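Local coordinates for protein 2-hydroxyethylphosphonate dioxygenase (Streptomyces viridochromogenes, PDB 4YAR) that uses non-heme iron and O2 to cleave 2-hydroxyethylphosphonate into hydroxymethylphosphonate and formate, a step in the biosynthesis of the antibiotic phosphinothricin tripeptide, at residues A268-T271 / G272-L276; D259-A262 / A263-S266. The protein carries 1 engineered substitution. One frame throughout, in Å; residues are numbered along the deposited sequence.

Interaction 1. Residues A268-T271 / G272-L276; sequences ASET and GLTVL
Thr271 O is gripped by two donors one turn ahead in the helix. Val275 N donates to Thr271 O at 3.1 Å, the regular i to i+4 bond. The hydroxyl of Thr274 adds a second bond, Thr274 OG1 to Thr271 O at 2.9 Å, arriving from above the carbonyl plane, 36° out of it. The Thr274 torsion makes this possible: with chi1 at 67°, OG1 sits between its own backbone N and carbonyl carbon and folds back on the preceding turn, while CG2 lies anti to the carbonyl carbon. Thr274 CG2 lies 3.6 Å from Glu270 OE2; the acidic chain, bent at chi2, crosses Thr274 at about a right angle. On the next flank Thr271 and Val275 lie alongside each other, pointing the same way, with Thr271 CG2 and Val275 CG2 3.7 Å apart.

At the start of the helix Ser269 is the N-cap. Ser269 OG accepts from Gly272 N at 3.1 Å, an angled bond of 141° at hydrogen, so an amide of the first turn finds an acceptor where no earlier helical carbonyl exists. The same hydroxyl also bonds to Ser266 O, linking the cap to the end of the preceding helix. Ser269 O meanwhile takes the straight bond from Leu273 N, 2.9 Å long, which closes the first full turn.

This capped turn opens helix 270-283 inside the second HTH cro/C1-type region. Val275 faces Leu260 and Ala263, and Leu276 faces Leu264, all on helix 257-265; Leu273 turns to Tyr287 and Leu291 in the loop after helix 270-283.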
loop_
_atom_site.group_PDB
_atom_site.type_symbol
_atom_site.label_atom_id
_atom_site.label_comp_id
_atom_site.label_asym_id
_atom_site.label_seq_id
_atom_site.Cartn_x
_atom_site.Cartn_y
_atom_site.Cartn_z
ATOM N N ALA A 268 -3.134 26.443 6.483
ATOM C CA ALA A 268 -4.399 25.877 6.963
ATOM C C ALA A 268 -5.308 26.818 7.740
ATOM O O ALA A 268 -6.313 26.368 8.290
ATOM C CB ALA A 268 -4.145 24.617 7.771
ATOM N N SER A 269 -4.973 28.095 7.770
ATOM C CA SER A 269 -5.814 29.184 8.348
ATOM C C SER A 269 -6.865 29.665 7.347
ATOM O O SER A 269 -6.899 29.221 6.164
ATOM C CB SER A 269 -4.917 30.347 8.767
ATOM O OG SER A 269 -4.454 31.140 7.674
ATOM N N GLU A 270 -7.713 30.583 7.808
ATOM C CA GLU A 270 -8.825 31.069 7.005
ATOM C C GLU A 270 -8.336 31.974 5.908
ATOM O O GLU A 270 -8.710 31.810 4.784
ATOM C CB GLU A 270 -9.866 31.751 7.921
ATOM C CG GLU A 270 -11.315 31.818 7.383
ATOM C CD GLU A 270 -11.716 30.748 6.330
ATOM O OE1 GLU A 270 -11.886 29.547 6.688
ATOM O OE2 GLU A 270 -11.899 31.137 5.148
ATOM N N THR A 271 -7.452 32.930 6.213
ATOM C CA THR A 271 -6.843 33.642 5.121
ATOM C C THR A 271 -6.126 32.636 4.219
ATOM O O THR A 271 -6.234 32.742 3.006
ATOM C CB THR A 271 -5.833 34.728 5.572
ATOM O OG1 THR A 271 -6.500 35.668 6.401
ATOM C CG2 THR A 271 -5.215 35.503 4.340
ATOM N N GLY A 272 -5.419 31.671 4.817
ATOM C CA GLY A 272 -4.449 30.895 4.083
ATOM C C GLY A 272 -5.073 30.091 2.973
ATOM O O GLY A 272 -4.709 30.207 1.789
ATOM N N LEU A 273 -6.072 29.305 3.334
ATOM C CA LEU A 273 -6.650 28.409 2.359
ATOM C C LEU A 273 -7.266 29.211 1.179
ATOM O O LEU A 273 -6.987 28.895 0.023
ATOM C CB LEU A 273 -7.661 27.528 3.083
ATOM C CG LEU A 273 -8.073 26.387 2.169
ATOM C CD1 LEU A 273 -8.029 25.084 2.960
ATOM C CD2 LEU A 273 -9.469 26.691 1.650
ATOM N N THR A 274 -7.949 30.323 1.461
ATOM C CA THR A 274 -8.560 31.104 0.367
ATOM C C THR A 274 -7.569 31.762 -0.596
ATOM O O THR A 274 -7.817 31.747 -1.821
ATOM C CB THR A 274 -9.494 32.201 0.881
ATOM O OG1 THR A 274 -8.703 33.181 1.562
ATOM C CG2 THR A 274 -10.515 31.577 1.818
ATOM N N VAL A 275 -6.449 32.261 -0.054
ATOM C CA VAL A 275 -5.371 32.856 -0.859
ATOM C C VAL A 275 -4.753 31.751 -1.767
ATOM O O VAL A 275 -4.565 31.951 -2.950
ATOM C CB VAL A 275 -4.258 33.468 0.012
ATOM C CG1 VAL A 275 -3.006 33.790 -0.772
ATOM C CG2 VAL A 275 -4.734 34.759 0.700
ATOM N N LEU A 276 -4.410 30.610 -1.172
ATOM C CA LEU A 276 -3.758 29.549 -1.949
ATOM C C LEU A 276 -4.660 28.974 -3.032
ATOM O O LEU A 276 -4.191 28.653 -4.113
ATOM C CB LEU A 276 -3.199 28.484 -1.052
ATOM C CG LEU A 276 -2.134 29.033 -0.099
ATOM C CD1 LEU A 276 -1.716 27.941 0.850
ATOM C CD2 LEU A 276 -0.883 29.592 -0.813
#

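Interaction 2. Residues D259-A262 / A263-S266; sequences DLEA and ALRS
Ala262 and Ala263 form the middle of the last two turns of helix 257-265, and each meets the turn beside it differently. Ala263 is buried: its N donates to Asp259 O at 2.9 Å, and its CB rests against the carbonyl oxygens of Asp259 and Leu260, 3.4 Å from Asp259 O. Beside it, Leu264 N bonds to Leu260 O at 3.1 Å. The leucine side chain leans back over the same carbonyl, Leu264 CG 3.3 Å from Leu260 O, because chi1 of -57° sets CG beside the backbone N. From there Leu264 CD1 meets Leu260 CG at 4.1 Å, the two leucines crossing obliquely on the apolar side.

Ala262 and its neighbour Glu261 offer their surface to Arg265. The arginine, bent at chi3 (-78°), folds back so that one guanidinium face lies over Glu261 O and Ala262 CA, both lying nearer the edge of the group than its centre; Arg265 NH2 comes within 3.6 Å of Ala262 CB. The carboxylate of Glu261 pairs with Arg246 in a salt bridge through OE2, not with this arginine. Toward the end the bonds lengthen: Arg265 N to Glu261 O is 3.2 Å, and Ser266 N to Ala262 O is 3.3 Å. Ser266 then leaves helical geometry.

Leu260, Ala263 and Leu264 face the neighbouring helices, while Glu261 and Arg265 lie on another side, as in an amphipathic helix. It closes the segment assigned by similarity to a helix-turn-helix of the cro/C1 type, its leucines packing on helices 231-241 and 270-283 of a small all-helical bundle.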
loop_
_atom_site.group_PDB
_atom_site.type_symbol
_atom_site.label_atom_id
_atom_site.label_comp_id
_atom_site.label_asym_id
_atom_site.label_seq_id
_atom_site.Cartn_x
_atom_site.Cartn_y
_atom_site.Cartn_z
ATOM N N ASP A 259 -0.743 39.373 1.712
ATOM C CA ASP A 259 -1.697 38.292 1.941
ATOM C C ASP A 259 -1.056 36.935 1.479
ATOM O O ASP A 259 -1.249 35.914 2.138
ATOM C CB ASP A 259 -3.037 38.551 1.214
ATOM C CG ASP A 259 -3.858 39.784 1.771
ATOM O OD1 ASP A 259 -3.464 40.456 2.736
ATOM O OD2 ASP A 259 -4.928 40.066 1.212
ATOM N N LEU A 260 -0.283 36.919 0.399
ATOM C CA LEU A 260 0.462 35.670 0.030
ATOM C C LEU A 260 1.440 35.246 1.091
ATOM O O LEU A 260 1.417 34.115 1.497
ATOM C CB LEU A 260 1.121 35.810 -1.342
ATOM C CG LEU A 260 1.866 34.600 -1.847
ATOM C CD1 LEU A 260 0.962 33.372 -1.908
ATOM C CD2 LEU A 260 2.433 34.906 -3.214
ATOM N N GLU A 261 2.259 36.171 1.609
ATOM C CA GLU A 261 3.180 35.852 2.705
ATOM C C GLU A 261 2.455 35.362 3.962
ATOM O O GLU A 261 2.881 34.393 4.615
ATOM C CB GLU A 261 4.073 37.058 3.044
ATOM C CG GLU A 261 4.943 37.542 1.872
ATOM C CD GLU A 261 5.885 36.470 1.331
ATOM O OE1 GLU A 261 6.678 35.911 2.124
ATOM O OE2 GLU A 261 5.826 36.184 0.105
ATOM N N ALA A 262 1.338 35.985 4.277
ATOM C CA ALA A 262 0.569 35.589 5.477
ATOM C C ALA A 262 0.024 34.181 5.293
ATOM O O ALA A 262 0.065 33.375 6.215
ATOM C CB ALA A 262 -0.568 36.549 5.709
ATOM N N ALA A 263 -0.449 33.897 4.072
ATOM C CA ALA A 263 -0.955 32.545 3.738
ATOM C C ALA A 263 0.074 31.436 3.820
ATOM O O ALA A 263 -0.256 30.319 4.287
ATOM C CB ALA A 263 -1.581 32.564 2.356
ATOM N N LEU A 264 1.321 31.740 3.443
ATOM C CA LEU A 264 2.398 30.767 3.510
ATOM C C LEU A 264 2.816 30.520 4.951
ATOM O O LEU A 264 3.238 29.443 5.239
ATOM C CB LEU A 264 3.601 31.152 2.585
ATOM C CG LEU A 264 3.201 31.334 1.123
ATOM C CD1 LEU A 264 4.290 32.099 0.356
ATOM C CD2 LEU A 264 2.928 29.962 0.510
ATOM N N ARG A 265 2.583 31.471 5.859
ATOM C CA ARG A 265 2.854 31.247 7.291
ATOM C C ARG A 265 1.802 30.329 7.954
ATOM O O ARG A 265 2.109 29.580 8.866
ATOM C CB ARG A 265 2.920 32.580 8.058
ATOM C CG ARG A 265 4.074 33.527 7.674
ATOM C CD ARG A 265 4.241 34.711 8.648
ATOM N NE ARG A 265 3.244 35.777 8.438
ATOM C CZ ARG A 265 3.370 36.774 7.557
ATOM N NH1 ARG A 265 4.424 36.827 6.776
ATOM N NH2 ARG A 265 2.413 37.699 7.415
ATOM N N SER A 266 0.568 30.387 7.482
ATOM C CA SER A 266 -0.522 29.595 8.044
ATOM C C SER A 266 -1.446 29.136 6.927
ATOM O O SER A 266 -2.573 29.598 6.772
ATOM C CB SER A 266 -1.228 30.464 9.081
ATOM O OG SER A 266 -0.244 30.994 9.964
#

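Overall arrangement
Interaction 2 comes first along the chain, at the C-terminal end of helix 257-265, and interaction 1 follows at the start of helix 270-283. Their centres are about 8 Å apart and they touch: Val275 CG1 lies 3.6 Å from Ala263 CB, and Gly272 CA packs on the same methyl, 3.7 Å from Ala263 CB. A short turn thus joins two successive helices that pack directly on each other. All four segments belong to the second HTH cro/C1-type region, on the same side of the chain's centre and away from the metal and substrate sites; they form part of its helical core, not of the catalytic centre.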